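Local coordinates for Rx protein (Solanum tuberosum, PDB 4M70) that probably confers resistance to a pathogen in the potato plant by triggering defence and the hypersensitive response, the chain being the coiled-coil (CC) domain of this NB-LRR receptor, at residues Tyr32-Ser37 and Gln102-Ile107; Ala9-Met14 and Ser37-Leu42; Asp74-Asn79 and Ser90-Glu95; Arg15-Ser20 and Cys26-Phe31; Thr56-Glu61 and Val111-Ala116. One frame throughout, in Å; residues are numbered along the deposited sequence.

Interaction 1 of 5, residues Tyr32-Ser37 and Gln102-Ile107; sequences YEKLKS and QALECI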
# COMPACT_ATOMS: atom_id res chain seq x y z
N TYR A 32 4.65 1.18 6.93
CA TYR A 32 5.80 0.30 7.09
C TYR A 32 5.57 -0.69 8.24
O TYR A 32 5.79 -1.89 8.08
CB TYR A 32 7.05 1.15 7.35
CG TYR A 32 8.35 0.40 7.40
CD1 TYR A 32 8.87 -0.05 8.60
CD2 TYR A 32 9.08 0.15 6.24
CE1 TYR A 32 10.07 -0.74 8.65
CE2 TYR A 32 10.28 -0.53 6.28
CZ TYR A 32 10.77 -0.98 7.48
OH TYR A 32 11.97 -1.66 7.52
N GLU A 33 5.11 -0.18 9.38
CA GLU A 33 4.87 -1.02 10.56
C GLU A 33 3.75 -2.02 10.34
O GLU A 33 3.85 -3.18 10.75
CB GLU A 33 4.55 -0.15 11.78
CG GLU A 33 5.71 0.70 12.29
CD GLU A 33 6.83 -0.14 12.88
OE1 GLU A 33 6.55 -1.28 13.31
OE2 GLU A 33 7.98 0.34 12.93
N LYS A 34 2.68 -1.58 9.69
CA LYS A 34 1.57 -2.47 9.39
C LYS A 34 2.01 -3.58 8.44
O LYS A 34 1.64 -4.75 8.60
CB LYS A 34 0.41 -1.68 8.78
CG LYS A 34 -0.87 -2.47 8.59
CD LYS A 34 -1.96 -1.61 7.96
CE LYS A 34 -2.31 -0.41 8.83
NZ LYS A 34 -3.37 0.46 8.21
N LEU A 35 2.85 -3.21 7.48
CA LEU A 35 3.39 -4.17 6.52
C LEU A 35 4.29 -5.20 7.18
O LEU A 35 4.16 -6.40 6.93
CB LEU A 35 4.19 -3.45 5.45
CG LEU A 35 3.48 -3.07 4.15
CD1 LEU A 35 4.47 -2.41 3.22
CD2 LEU A 35 2.91 -4.32 3.52
N LYS A 36 5.18 -4.71 8.04
CA LYS A 36 6.10 -5.56 8.78
C LYS A 36 5.32 -6.55 9.63
O LYS A 36 5.65 -7.74 9.67
CB LYS A 36 7.01 -4.69 9.65
CG LYS A 36 8.16 -5.44 10.31
CD LYS A 36 9.12 -4.46 10.97
CE LYS A 36 10.27 -5.17 11.66
NZ LYS A 36 11.26 -4.20 12.20
N SER A 37 4.30 -6.05 10.31
CA SER A 37 3.46 -6.90 11.16
C SER A 37 2.73 -7.98 10.36
O SER A 37 2.70 -9.16 10.75
CB SER A 37 2.46 -6.03 11.91
OG SER A 37 1.65 -6.82 12.77
N GLN A 102 -4.71 1.66 -0.09
CA GLN A 102 -5.39 0.65 -0.92
C GLN A 102 -4.65 -0.69 -0.86
O GLN A 102 -5.26 -1.77 -0.66
CB GLN A 102 -5.50 1.12 -2.37
CG GLN A 102 -6.39 2.32 -2.60
CD GLN A 102 -7.83 1.93 -2.92
OE1 GLN A 102 -8.67 1.85 -2.03
NE2 GLN A 102 -8.11 1.69 -4.19
N ALA A 103 -3.34 -0.61 -1.03
CA ALA A 103 -2.47 -1.77 -1.02
C ALA A 103 -2.55 -2.50 0.32
O ALA A 103 -2.68 -3.72 0.36
CB ALA A 103 -1.04 -1.36 -1.30
N LEU A 104 -2.48 -1.74 1.41
CA LEU A 104 -2.55 -2.33 2.74
C LEU A 104 -3.90 -2.97 3.03
O LEU A 104 -3.96 -3.99 3.72
CB LEU A 104 -2.19 -1.31 3.82
CG LEU A 104 -0.69 -1.00 3.85
CD1 LEU A 104 -0.27 -0.39 5.17
CD2 LEU A 104 0.10 -2.25 3.57
N GLU A 105 -4.97 -2.39 2.51
CA GLU A 105 -6.28 -3.01 2.66
C GLU A 105 -6.31 -4.36 1.94
O GLU A 105 -6.76 -5.38 2.50
CB GLU A 105 -7.40 -2.09 2.16
CG GLU A 105 -8.80 -2.62 2.41
CD GLU A 105 -9.19 -2.62 3.88
OE1 GLU A 105 -8.93 -1.61 4.57
OE2 GLU A 105 -9.75 -3.64 4.34
N CYS A 106 -5.80 -4.37 0.71
CA CYS A 106 -5.75 -5.62 -0.05
C CYS A 106 -4.90 -6.71 0.62
O CYS A 106 -5.34 -7.85 0.77
CB CYS A 106 -5.25 -5.37 -1.47
SG CYS A 106 -6.44 -4.54 -2.53
N ILE A 107 -3.69 -6.34 1.03
CA ILE A 107 -2.78 -7.28 1.68
C ILE A 107 -3.32 -7.77 3.02
O ILE A 107 -3.19 -8.95 3.35
CB ILE A 107 -1.36 -6.69 1.83
CG1 ILE A 107 -0.74 -6.44 0.46
CG2 ILE A 107 -0.46 -7.62 2.63
CD1 ILE A 107 0.65 -5.83 0.51

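Interaction 2 of 5, residues Ala9-Met14 and Ser37-Leu42; sequences AVTSLM and SLRAIL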
# COMPACT_ATOMS: atom_id res chain seq x y z
N ALA A 9 8.21 -10.05 -1.53
CA ALA A 9 7.52 -8.91 -2.11
C ALA A 9 7.19 -7.83 -1.07
O ALA A 9 7.40 -6.64 -1.30
CB ALA A 9 6.26 -9.37 -2.82
N VAL A 10 6.66 -8.26 0.08
CA VAL A 10 6.33 -7.34 1.17
C VAL A 10 7.59 -6.67 1.70
O VAL A 10 7.59 -5.47 2.00
CB VAL A 10 5.56 -8.05 2.31
CG1 VAL A 10 5.43 -7.14 3.54
CG2 VAL A 10 4.18 -8.48 1.84
N THR A 11 8.68 -7.43 1.79
CA THR A 11 9.97 -6.88 2.22
C THR A 11 10.43 -5.78 1.26
O THR A 11 10.89 -4.70 1.68
CB THR A 11 11.05 -7.97 2.28
OG1 THR A 11 10.66 -8.99 3.22
CG2 THR A 11 12.40 -7.38 2.69
N SER A 12 10.29 -6.06 -0.03
CA SER A 12 10.68 -5.10 -1.05
C SER A 12 9.81 -3.84 -0.96
O SER A 12 10.31 -2.72 -1.11
CB SER A 12 10.58 -5.75 -2.43
OG SER A 12 11.06 -4.87 -3.43
N LEU A 13 8.52 -4.02 -0.68
CA LEU A 13 7.60 -2.89 -0.53
C LEU A 13 7.95 -2.03 0.69
O LEU A 13 7.85 -0.80 0.65
CB LEU A 13 6.15 -3.38 -0.44
CG LEU A 13 5.08 -2.30 -0.27
CD1 LEU A 13 5.25 -1.21 -1.33
CD2 LEU A 13 3.68 -2.89 -0.32
N MET A 14 8.35 -2.69 1.78
CA MET A 14 8.79 -2.00 2.99
C MET A 14 10.00 -1.13 2.65
O MET A 14 10.05 0.07 2.99
CB MET A 14 9.14 -3.02 4.08
CG MET A 14 7.91 -3.65 4.76
SD MET A 14 8.20 -5.28 5.51
CE MET A 14 9.38 -4.88 6.81
N SER A 37 4.30 -6.05 10.31
CA SER A 37 3.46 -6.90 11.16
C SER A 37 2.73 -7.98 10.36
O SER A 37 2.70 -9.16 10.75
CB SER A 37 2.46 -6.03 11.91
OG SER A 37 1.65 -6.82 12.77
N LEU A 38 2.18 -7.60 9.20
CA LEU A 38 1.49 -8.56 8.36
C LEU A 38 2.47 -9.61 7.83
O LEU A 38 2.13 -10.80 7.72
CB LEU A 38 0.79 -7.84 7.20
CG LEU A 38 -0.44 -7.00 7.58
CD1 LEU A 38 -0.83 -6.06 6.45
CD2 LEU A 38 -1.61 -7.90 7.96
N ARG A 39 3.69 -9.17 7.53
CA ARG A 39 4.71 -10.07 7.01
C ARG A 39 5.07 -11.06 8.11
O ARG A 39 5.25 -12.26 7.85
CB ARG A 39 5.95 -9.29 6.60
CG ARG A 39 7.03 -10.14 5.94
CD ARG A 39 8.36 -9.40 5.76
NE ARG A 39 8.95 -9.04 7.05
CZ ARG A 39 10.12 -8.42 7.21
NH1 ARG A 39 10.84 -8.08 6.15
NH2 ARG A 39 10.56 -8.14 8.42
N ALA A 40 5.16 -10.55 9.33
CA ALA A 40 5.43 -11.36 10.51
C ALA A 40 4.37 -12.44 10.65
O ALA A 40 4.66 -13.58 11.03
CB ALA A 40 5.51 -10.50 11.76
N ILE A 41 3.13 -12.07 10.34
CA ILE A 41 2.05 -13.04 10.37
C ILE A 41 2.25 -14.12 9.32
O ILE A 41 2.07 -15.31 9.61
CB ILE A 41 0.69 -12.36 10.19
CG1 ILE A 41 0.30 -11.65 11.48
CG2 ILE A 41 -0.37 -13.38 9.84
CD1 ILE A 41 -0.99 -10.91 11.36
N LEU A 42 2.64 -13.73 8.10
CA LEU A 42 2.85 -14.73 7.05
C LEU A 42 3.92 -15.76 7.39
O LEU A 42 3.73 -16.95 7.15
CB LEU A 42 3.25 -14.06 5.73
CG LEU A 42 2.29 -13.16 4.96
CD1 LEU A 42 3.03 -12.48 3.82
CD2 LEU A 42 1.16 -14.00 4.39

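Interaction 3 of 5, residues Asp74-Asn79 and Ser90-Glu95; sequences DSESRN and SRAMWE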
# COMPACT_ATOMS: atom_id res chain seq x y z
N ASP A 74 7.21 4.43 -6.26
CA ASP A 74 8.43 4.89 -6.92
C ASP A 74 8.13 6.07 -7.86
O ASP A 74 8.80 7.12 -7.83
CB ASP A 74 9.09 3.76 -7.70
CG ASP A 74 9.93 2.85 -6.82
OD1 ASP A 74 10.28 3.28 -5.70
OD2 ASP A 74 10.23 1.72 -7.25
N SER A 75 7.10 5.88 -8.69
CA SER A 75 6.73 6.87 -9.69
C SER A 75 6.28 8.19 -9.06
O SER A 75 6.74 9.27 -9.45
CB SER A 75 5.62 6.32 -10.59
OG SER A 75 5.32 7.22 -11.65
N GLU A 76 5.40 8.09 -8.07
CA GLU A 76 4.87 9.28 -7.42
C GLU A 76 5.91 10.00 -6.58
O GLU A 76 5.88 11.22 -6.46
CB GLU A 76 3.62 8.92 -6.61
CG GLU A 76 2.47 8.42 -7.48
CD GLU A 76 1.91 9.48 -8.42
OE1 GLU A 76 2.19 10.68 -8.22
OE2 GLU A 76 1.18 9.10 -9.36
N SER A 77 6.84 9.24 -6.00
CA SER A 77 7.96 9.84 -5.29
C SER A 77 8.82 10.62 -6.27
O SER A 77 9.32 11.72 -5.95
CB SER A 77 8.77 8.78 -4.55
OG SER A 77 7.98 8.13 -3.57
N ARG A 78 9.02 10.05 -7.46
CA ARG A 78 9.70 10.80 -8.52
C ARG A 78 8.94 12.08 -8.84
O ARG A 78 9.55 13.13 -9.06
CB ARG A 78 9.88 9.95 -9.78
CG ARG A 78 10.99 8.91 -9.70
CD ARG A 78 11.33 8.34 -11.08
NE ARG A 78 10.24 7.55 -11.66
CZ ARG A 78 10.06 6.25 -11.43
NH1 ARG A 78 10.89 5.59 -10.64
NH2 ARG A 78 9.05 5.62 -12.00
N ASN A 79 7.61 12.01 -8.84
CA ASN A 79 6.80 13.21 -9.06
C ASN A 79 6.97 14.25 -7.94
O ASN A 79 6.91 15.45 -8.21
CB ASN A 79 5.33 12.85 -9.27
CG ASN A 79 5.08 12.15 -10.60
OD1 ASN A 79 5.90 12.22 -11.51
ND2 ASN A 79 3.95 11.47 -10.71
N SER A 90 1.63 18.28 -3.33
CA SER A 90 0.55 17.71 -2.55
C SER A 90 -0.18 16.60 -3.28
O SER A 90 -0.53 15.58 -2.69
CB SER A 90 -0.44 18.79 -2.11
OG SER A 90 -1.19 19.28 -3.21
N ARG A 91 -0.42 16.80 -4.58
CA ARG A 91 -1.08 15.77 -5.38
C ARG A 91 -0.25 14.49 -5.37
O ARG A 91 -0.80 13.39 -5.20
CB ARG A 91 -1.34 16.27 -6.80
CG ARG A 91 -1.94 15.24 -7.74
CD ARG A 91 -2.13 15.84 -9.12
NE ARG A 91 -3.09 16.95 -9.08
CZ ARG A 91 -3.48 17.66 -10.14
NH1 ARG A 91 -2.99 17.38 -11.34
NH2 ARG A 91 -4.36 18.64 -9.99
N ALA A 92 1.06 14.62 -5.55
CA ALA A 92 1.94 13.44 -5.52
C ALA A 92 1.96 12.73 -4.15
O ALA A 92 1.87 11.49 -4.08
CB ALA A 92 3.35 13.81 -5.96
N MET A 93 2.08 13.51 -3.07
CA MET A 93 2.05 12.94 -1.72
C MET A 93 0.75 12.19 -1.49
O MET A 93 0.74 11.04 -1.02
CB MET A 93 2.22 14.02 -0.65
CG MET A 93 3.61 14.61 -0.53
SD MET A 93 3.65 15.91 0.73
CE MET A 93 3.31 14.97 2.23
N TRP A 94 -0.35 12.84 -1.87
CA TRP A 94 -1.69 12.28 -1.72
C TRP A 94 -1.77 10.96 -2.47
O TRP A 94 -2.36 9.99 -1.98
CB TRP A 94 -2.73 13.25 -2.29
CG TRP A 94 -4.16 12.84 -2.06
CD1 TRP A 94 -5.00 13.31 -1.08
CD2 TRP A 94 -4.91 11.88 -2.81
NE1 TRP A 94 -6.23 12.70 -1.19
CE2 TRP A 94 -6.20 11.82 -2.24
CE3 TRP A 94 -4.62 11.07 -3.91
CZ2 TRP A 94 -7.20 10.98 -2.74
CZ3 TRP A 94 -5.61 10.23 -4.40
CH2 TRP A 94 -6.88 10.20 -3.82
N GLU A 95 -1.18 10.93 -3.65
CA GLU A 95 -1.20 9.73 -4.46
C GLU A 95 -0.46 8.59 -3.75
O GLU A 95 -0.93 7.44 -3.74
CB GLU A 95 -0.61 9.99 -5.84
CG GLU A 95 -0.93 8.90 -6.82
CD GLU A 95 -2.41 8.86 -7.14
OE1 GLU A 95 -3.06 9.93 -7.10
OE2 GLU A 95 -2.94 7.76 -7.41

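Interaction 4 of 5, residues Arg15-Ser20 and Cys26-Phe31; sequences RTIHQS and CDLQPF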
# COMPACT_ATOMS: atom_id res chain seq x y z
N ARG A 15 10.97 -1.74 1.97
CA ARG A 15 12.18 -1.02 1.56
C ARG A 15 11.86 0.17 0.65
O ARG A 15 12.45 1.26 0.78
CB ARG A 15 13.14 -2.00 0.88
CG ARG A 15 14.61 -1.65 0.99
CD ARG A 15 15.47 -2.89 0.73
NE ARG A 15 15.01 -3.60 -0.46
CZ ARG A 15 14.84 -4.92 -0.53
NH1 ARG A 15 15.08 -5.69 0.53
NH2 ARG A 15 14.42 -5.47 -1.66
N THR A 16 10.91 -0.03 -0.27
CA THR A 16 10.48 1.02 -1.19
C THR A 16 9.83 2.18 -0.44
O THR A 16 10.08 3.35 -0.73
CB THR A 16 9.49 0.46 -2.23
OG1 THR A 16 10.14 -0.53 -3.04
CG2 THR A 16 8.95 1.57 -3.12
N ILE A 17 9.02 1.83 0.55
CA ILE A 17 8.37 2.83 1.38
C ILE A 17 9.41 3.66 2.12
O ILE A 17 9.32 4.89 2.16
CB ILE A 17 7.38 2.18 2.36
CG1 ILE A 17 6.09 1.80 1.63
CG2 ILE A 17 7.06 3.13 3.51
CD1 ILE A 17 5.15 0.96 2.46
N HIS A 18 10.41 3.00 2.71
CA HIS A 18 11.48 3.76 3.36
C HIS A 18 12.27 4.66 2.40
O HIS A 18 12.64 5.78 2.76
CB HIS A 18 12.42 2.84 4.15
CG HIS A 18 12.01 2.68 5.59
ND1 HIS A 18 12.72 1.91 6.48
CD2 HIS A 18 10.96 3.18 6.27
CE1 HIS A 18 12.13 1.96 7.67
NE2 HIS A 18 11.05 2.72 7.56
N GLN A 19 12.53 4.18 1.18
CA GLN A 19 13.19 5.02 0.17
C GLN A 19 12.35 6.27 -0.15
O GLN A 19 12.88 7.39 -0.26
CB GLN A 19 13.47 4.22 -1.11
CG GLN A 19 14.55 3.15 -0.94
CD GLN A 19 14.71 2.29 -2.18
OE1 GLN A 19 13.77 2.11 -2.96
NE2 GLN A 19 15.91 1.75 -2.37
N SER A 20 11.04 6.06 -0.28
CA SER A 20 10.12 7.17 -0.51
C SER A 20 10.13 8.13 0.67
O SER A 20 10.06 9.33 0.48
CB SER A 20 8.70 6.65 -0.76
OG SER A 20 7.80 7.72 -1.02
N CYS A 26 7.69 12.21 3.69
CA CYS A 26 6.33 11.82 4.05
C CYS A 26 6.31 10.88 5.24
O CYS A 26 7.25 10.12 5.47
CB CYS A 26 5.61 11.15 2.87
SG CYS A 26 5.27 12.19 1.44
N ASP A 27 5.21 10.94 5.99
CA ASP A 27 5.05 10.09 7.16
C ASP A 27 4.42 8.79 6.70
O ASP A 27 3.20 8.65 6.67
CB ASP A 27 4.15 10.78 8.19
CG ASP A 27 3.97 9.95 9.45
OD1 ASP A 27 4.90 9.20 9.81
OD2 ASP A 27 2.89 10.05 10.06
N LEU A 28 5.27 7.84 6.34
CA LEU A 28 4.80 6.56 5.82
C LEU A 28 5.12 5.42 6.78
O LEU A 28 4.79 4.26 6.51
CB LEU A 28 5.44 6.30 4.45
CG LEU A 28 5.28 7.44 3.44
CD1 LEU A 28 6.00 7.13 2.11
CD2 LEU A 28 3.82 7.72 3.19
N GLN A 29 5.76 5.74 7.90
CA GLN A 29 6.13 4.73 8.89
C GLN A 29 4.97 3.85 9.40
O GLN A 29 5.17 2.67 9.66
CB GLN A 29 6.93 5.34 10.05
CG GLN A 29 7.60 4.30 10.96
CD GLN A 29 8.69 3.50 10.25
OE1 GLN A 29 9.23 3.91 9.23
NE2 GLN A 29 9.00 2.33 10.80
N PRO A 30 3.75 4.43 9.57
CA PRO A 30 2.65 3.53 9.94
C PRO A 30 2.39 2.43 8.91
O PRO A 30 2.12 1.28 9.30
CB PRO A 30 1.44 4.47 10.02
CG PRO A 30 1.86 5.73 9.31
CD PRO A 30 3.32 5.83 9.59
N PHE A 31 2.49 2.77 7.63
CA PHE A 31 2.34 1.77 6.57
C PHE A 31 3.43 0.72 6.70
O PHE A 31 3.16 -0.48 6.60
CB PHE A 31 2.44 2.42 5.19
CG PHE A 31 1.34 3.38 4.87
CD1 PHE A 31 1.60 4.74 4.75
CD2 PHE A 31 0.04 2.94 4.68
CE1 PHE A 31 0.58 5.63 4.45
CE2 PHE A 31 -0.98 3.81 4.37
CZ PHE A 31 -0.71 5.17 4.26

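Interaction 5 of 5, residues Thr56-Glu61 and Val111-Ala116; sequences TILEVE and VKQWMA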
# COMPACT_ATOMS: atom_id res chain seq x y z
N THR A 56 -1.53 -20.69 -2.84
CA THR A 56 -0.60 -20.21 -3.86
C THR A 56 -1.25 -19.06 -4.61
O THR A 56 -0.59 -18.09 -4.98
CB THR A 56 -0.15 -21.34 -4.82
OG1 THR A 56 0.69 -22.26 -4.11
CG2 THR A 56 0.63 -20.78 -5.99
N ILE A 57 -2.56 -19.17 -4.82
CA ILE A 57 -3.33 -18.11 -5.46
C ILE A 57 -3.25 -16.83 -4.63
O ILE A 57 -3.00 -15.75 -5.18
CB ILE A 57 -4.80 -18.54 -5.65
CG1 ILE A 57 -4.87 -19.73 -6.61
CG2 ILE A 57 -5.62 -17.39 -6.21
CD1 ILE A 57 -6.25 -20.36 -6.71
N LEU A 58 -3.43 -16.95 -3.32
CA LEU A 58 -3.30 -15.80 -2.43
C LEU A 58 -1.90 -15.20 -2.50
O LEU A 58 -1.74 -13.98 -2.47
CB LEU A 58 -3.62 -16.20 -0.98
CG LEU A 58 -5.02 -16.73 -0.67
CD1 LEU A 58 -5.10 -17.17 0.77
CD2 LEU A 58 -6.06 -15.67 -0.96
N GLU A 59 -0.89 -16.06 -2.59
CA GLU A 59 0.49 -15.59 -2.67
C GLU A 59 0.71 -14.80 -3.96
O GLU A 59 1.41 -13.80 -3.97
CB GLU A 59 1.47 -16.76 -2.54
CG GLU A 59 2.92 -16.32 -2.48
CD GLU A 59 3.82 -17.38 -1.90
OE1 GLU A 59 4.92 -17.03 -1.42
OE2 GLU A 59 3.42 -18.56 -1.89
N VAL A 60 0.11 -15.28 -5.05
CA VAL A 60 0.15 -14.56 -6.32
C VAL A 60 -0.48 -13.18 -6.13
O VAL A 60 0.08 -12.16 -6.56
CB VAL A 60 -0.60 -15.33 -7.44
CG1 VAL A 60 -0.78 -14.46 -8.68
CG2 VAL A 60 0.14 -16.61 -7.79
N GLU A 61 -1.63 -13.15 -5.46
CA GLU A 61 -2.34 -11.90 -5.20
C GLU A 61 -1.47 -10.89 -4.43
O GLU A 61 -1.32 -9.73 -4.85
CB GLU A 61 -3.63 -12.18 -4.41
CG GLU A 61 -4.58 -13.16 -5.12
CD GLU A 61 -5.77 -13.57 -4.26
OE1 GLU A 61 -5.82 -13.17 -3.07
OE2 GLU A 61 -6.63 -14.33 -4.76
N VAL A 111 -4.13 -11.65 3.70
CA VAL A 111 -3.43 -12.34 4.79
C VAL A 111 -4.42 -12.96 5.78
O VAL A 111 -4.18 -14.06 6.30
CB VAL A 111 -2.44 -11.40 5.51
CG1 VAL A 111 -1.98 -12.00 6.83
CG2 VAL A 111 -1.24 -11.11 4.63
N LYS A 112 -5.54 -12.28 6.02
CA LYS A 112 -6.58 -12.85 6.88
C LYS A 112 -7.21 -14.10 6.24
O LYS A 112 -7.40 -15.13 6.90
CB LYS A 112 -7.64 -11.80 7.21
CG LYS A 112 -7.17 -10.78 8.24
CD LYS A 112 -8.15 -9.62 8.39
CE LYS A 112 -7.63 -8.62 9.39
NZ LYS A 112 -8.44 -7.37 9.41
N GLN A 113 -7.48 -14.00 4.94
CA GLN A 113 -7.96 -15.16 4.19
C GLN A 113 -6.93 -16.29 4.24
O GLN A 113 -7.27 -17.47 4.31
CB GLN A 113 -8.30 -14.78 2.75
CG GLN A 113 -8.87 -15.93 1.93
CD GLN A 113 -9.26 -15.52 0.52
OE1 GLN A 113 -9.15 -14.35 0.16
NE2 GLN A 113 -9.71 -16.48 -0.28
N TRP A 114 -5.66 -15.90 4.18
CA TRP A 114 -4.53 -16.82 4.26
C TRP A 114 -4.59 -17.58 5.57
O TRP A 114 -4.34 -18.78 5.61
CB TRP A 114 -3.22 -16.04 4.14
CG TRP A 114 -1.98 -16.88 4.08
CD1 TRP A 114 -1.38 -17.53 5.12
CD2 TRP A 114 -1.17 -17.12 2.93
NE1 TRP A 114 -0.25 -18.18 4.67
CE2 TRP A 114 -0.10 -17.95 3.33
CE3 TRP A 114 -1.24 -16.73 1.58
CZ2 TRP A 114 0.89 -18.39 2.44
CZ3 TRP A 114 -0.26 -17.17 0.70
CH2 TRP A 114 0.78 -17.99 1.14
N MET A 115 -4.90 -16.87 6.66
CA MET A 115 -5.03 -17.50 7.97
C MET A 115 -6.21 -18.48 8.01
O MET A 115 -6.10 -19.60 8.54
CB MET A 115 -5.20 -16.44 9.06
CG MET A 115 -4.44 -16.75 10.32
SD MET A 115 -3.01 -15.67 10.48
CE MET A 115 -3.81 -14.06 10.43
N ALA A 116 -7.33 -18.06 7.43
CA ALA A 116 -8.53 -18.89 7.40
C ALA A 116 -8.26 -20.19 6.65
O ALA A 116 -8.73 -21.26 7.05
CB ALA A 116 -9.69 -18.13 6.78

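Interaction 1 of 5, residues Tyr32-Ser37 and Gln102-Ile107
The side chains of L35 and L104 cross at about a right angle in the core of the four-helix bundle formed by the CC domain, where helix 29-42 runs beside helix 86-119 in nearly the same direction. The axes of the two short segments stay 10.9 Å apart and lie 18° from parallel, so the gap is filled by side chains, with L35 and L104 the nearest residues by backbone. The two branches of L104 take different partners. Its CD2 is pushed against the branched end of L35, 3.5 Å from L35 CD2 and equally close to L35 CG, while its CD1 turns to K34. L35 leaves its helix beside the contact, and its end swings in to reach L104; its chi1 of -94° departs from the usual staggered value. K34 lies across L104 at a slant and offers its aliphatic chain: CG stands anti to the backbone N (chi1 -173°), which carries CG and CD past the methyl, with K34 CD 3.5 Å from L104 CD1. A bend at chi3 then carries the ammonium group onward, still 7.0 Å from E105 OE1 when measured from K34 NZ, too far for a salt bridge. L35 also packs on L13 and I17 of helix 4-24, and the CD1 methyl of L104 is shared with F31. One turn beyond L104, I107 extends its terminal methyl crosswise to L35, I107 CD1 lying 4.1 Å from L35 CD2.

Interaction 2 of 5, residues Ala9-Met14 and Ser37-Leu42
Segments 9-14 and 37-42 are antiparallel helical turns, their directions 164° apart and their axes 10.2 Å from each other, with V10 and R39 closest by backbone at 6.6 Å between CA atoms. They belong to helices 4-24 and 29-42, the first two of the four-helix bundle, which are joined by a short turn. R39 carries the pairing: V10 meets it at the root, T11 and M14 at the guanidinium. V10 CG1 sits against R39 CB at 3.8 Å; V10 also leans on L35 and on I62 of helix 56-81, on the inner side of the helix. Farther out, the arginine bends at chi3 (64°), which leaves NH1 facing T11 while the group lies beside M14. There T11 OG1 lies at the guanidinium edge, close to its plane, and accepts a hydrogen bond from R39 NH1 of 3.1 Å with an N-H...O angle of 157°. The same hydroxyl is hydrogen-bonded to the backbone O of Y7 one turn earlier, so both helices hold it. M14 crosses the arginine at about a right angle and covers one face of the guanidinium, set off toward the rim: M14 CE is 3.6 Å from R39 CZ.

Interaction 3 of 5, residues Asp74-Asn79 and Ser90-Glu95
E76 lies against the aliphatic part of E95, carboxylate to methylene: E76 OE2 and E95 CG are 3.3 Å apart, and E76 CD also rests close to E95 CB. The two glutamates cross at a slant with their carboxylate planes 44° apart. E95 sets out toward helix 56-81, but its bend at chi2 (67°) leads its own carboxylate away again. One turn earlier on its helix, A92 fits its methyl between backbone and side chain of the opposite helix, with A92 CB 3.7 Å from the backbone O of E76 and 4.0 Å from N79 CB. So small a residue lets the helices come close; their axes are 8.5 Å apart at an angle of 161°, and the CA atoms of E76 and A92 are separated by 5.4 Å. This is the antiparallel hairpin of helices 56-81 and 86-119, near the turn that joins them.

N79, which touches A92 through CB, also steadies the E76 carboxylate through its amide. N79 ND2 gives a hydrogen bond of 3.1 Å to E76 OE1; the oxygen lies close to the amide plane of N79, while ND2 comes from above the carboxylate plane. Farther out, I96 touches E76, and S77 is hydrogen-bonded to S20 of helix 4-24. E76 OE2 and E95 OE2 remain 4.8 Å apart; these like charges probably disfavour each other mildly, and the amide of N79 would ease the charge on E76.

Interaction 4 of 5, residues Arg15-Ser20 and Cys26-Phe31
Helix 4-24 at residues 15-20 faces a returning segment that is loop at 26-28 and turns helical at 29, with I17 opposite L28 at 6.8 Å between CA atoms. I17 supplies both its branches: CG2 rests on L28 CB at 3.7 Å, while CD1 reaches F31 CB at 4.1 Å. L28 points its CD1 at S20, 3.7 Å from S20 OG, a hydroxyl whose polar partner is S77 OG of helix 56-81. Beside this apolar patch, H18 NE2 donates a hydrogen bond of 2.7 Å to Q29 OE1. The oxygen lies in the H18 ring plane, and NE2 approaches it in the carbonyl plane, on a lone pair, at a C=O...N angle of 131°. Ring and amide are nearly coplanar, 28° apart. Q29 bends at chi2 (65°) to bring its amide there, and its NE2 is hydrogen-bonded to E33, so both ends of the amide are held; the H18 ring also stacks with Y32. Such a short connection, folded back on the preceding helix, makes an alpha-alpha hairpin, the first of this antiparallel four-helix bundle.

Interaction 5 of 5, residues Thr56-Glu61 and Val111-Ala116
Apolar packing dominates, and the indole of W114 takes the largest share together with L58. The ring comes in edge first: L58 CB stands near the ring plane, 3.5 Å from W114 CE3. A first torsion that sets W114 CG anti to the backbone N (chi1 -175°) sends the six-membered ring across to the neighbouring helix, where E59 CB touches W114 CZ3 at 3.7 Å. L58 uses its branches separately. Its CD1 rests on the W114 backbone, 3.6 Å from W114 CA, while CD2 touches the flat end of Q113 at 3.5 Å from Q113 CD, the glutamine reaching over as an extended chain.

These residues join the start of helix 56-81 to the later part of helix 86-119, an antiparallel pair of the four-helix bundle; the axes of the two short segments lie 10.1 Å apart, at 168°. L58 also packs on T110 and T117, one turn to each side along helix 86-119.

Among polar groups, the backbone N of E59 lies at the indole edge, in its plane, 3.5 Å from W114 CZ3. The E59 carboxylate is turned 86° from the ring plane, and its OE1 is hydrogen-bonded to the backbone N of A6 near the start of helix 4-24.

How the interactions relate
The five contacts are spread along one four-helix bundle. Interaction 1 lies in its middle, about 6 Å from the chain centre, and touches interaction 2 (centres 8 Å apart) where L35 CD1 meets L13 CG at 3.5 Å. It also touches interaction 4 through L104 CD1 and F31 CD2 at 3.4 Å. Interactions 3 and 5 join the same two helices, 56-81 and 86-119, near opposite ends, with centres 29 Å apart. Interactions 3 and 4, with centres 12 Å apart, touch through M93 CE and C26 SG at 3.5 Å. Interaction 2 meets interaction 5 where I41 CG2 lies 3.5 Å from M115 SD.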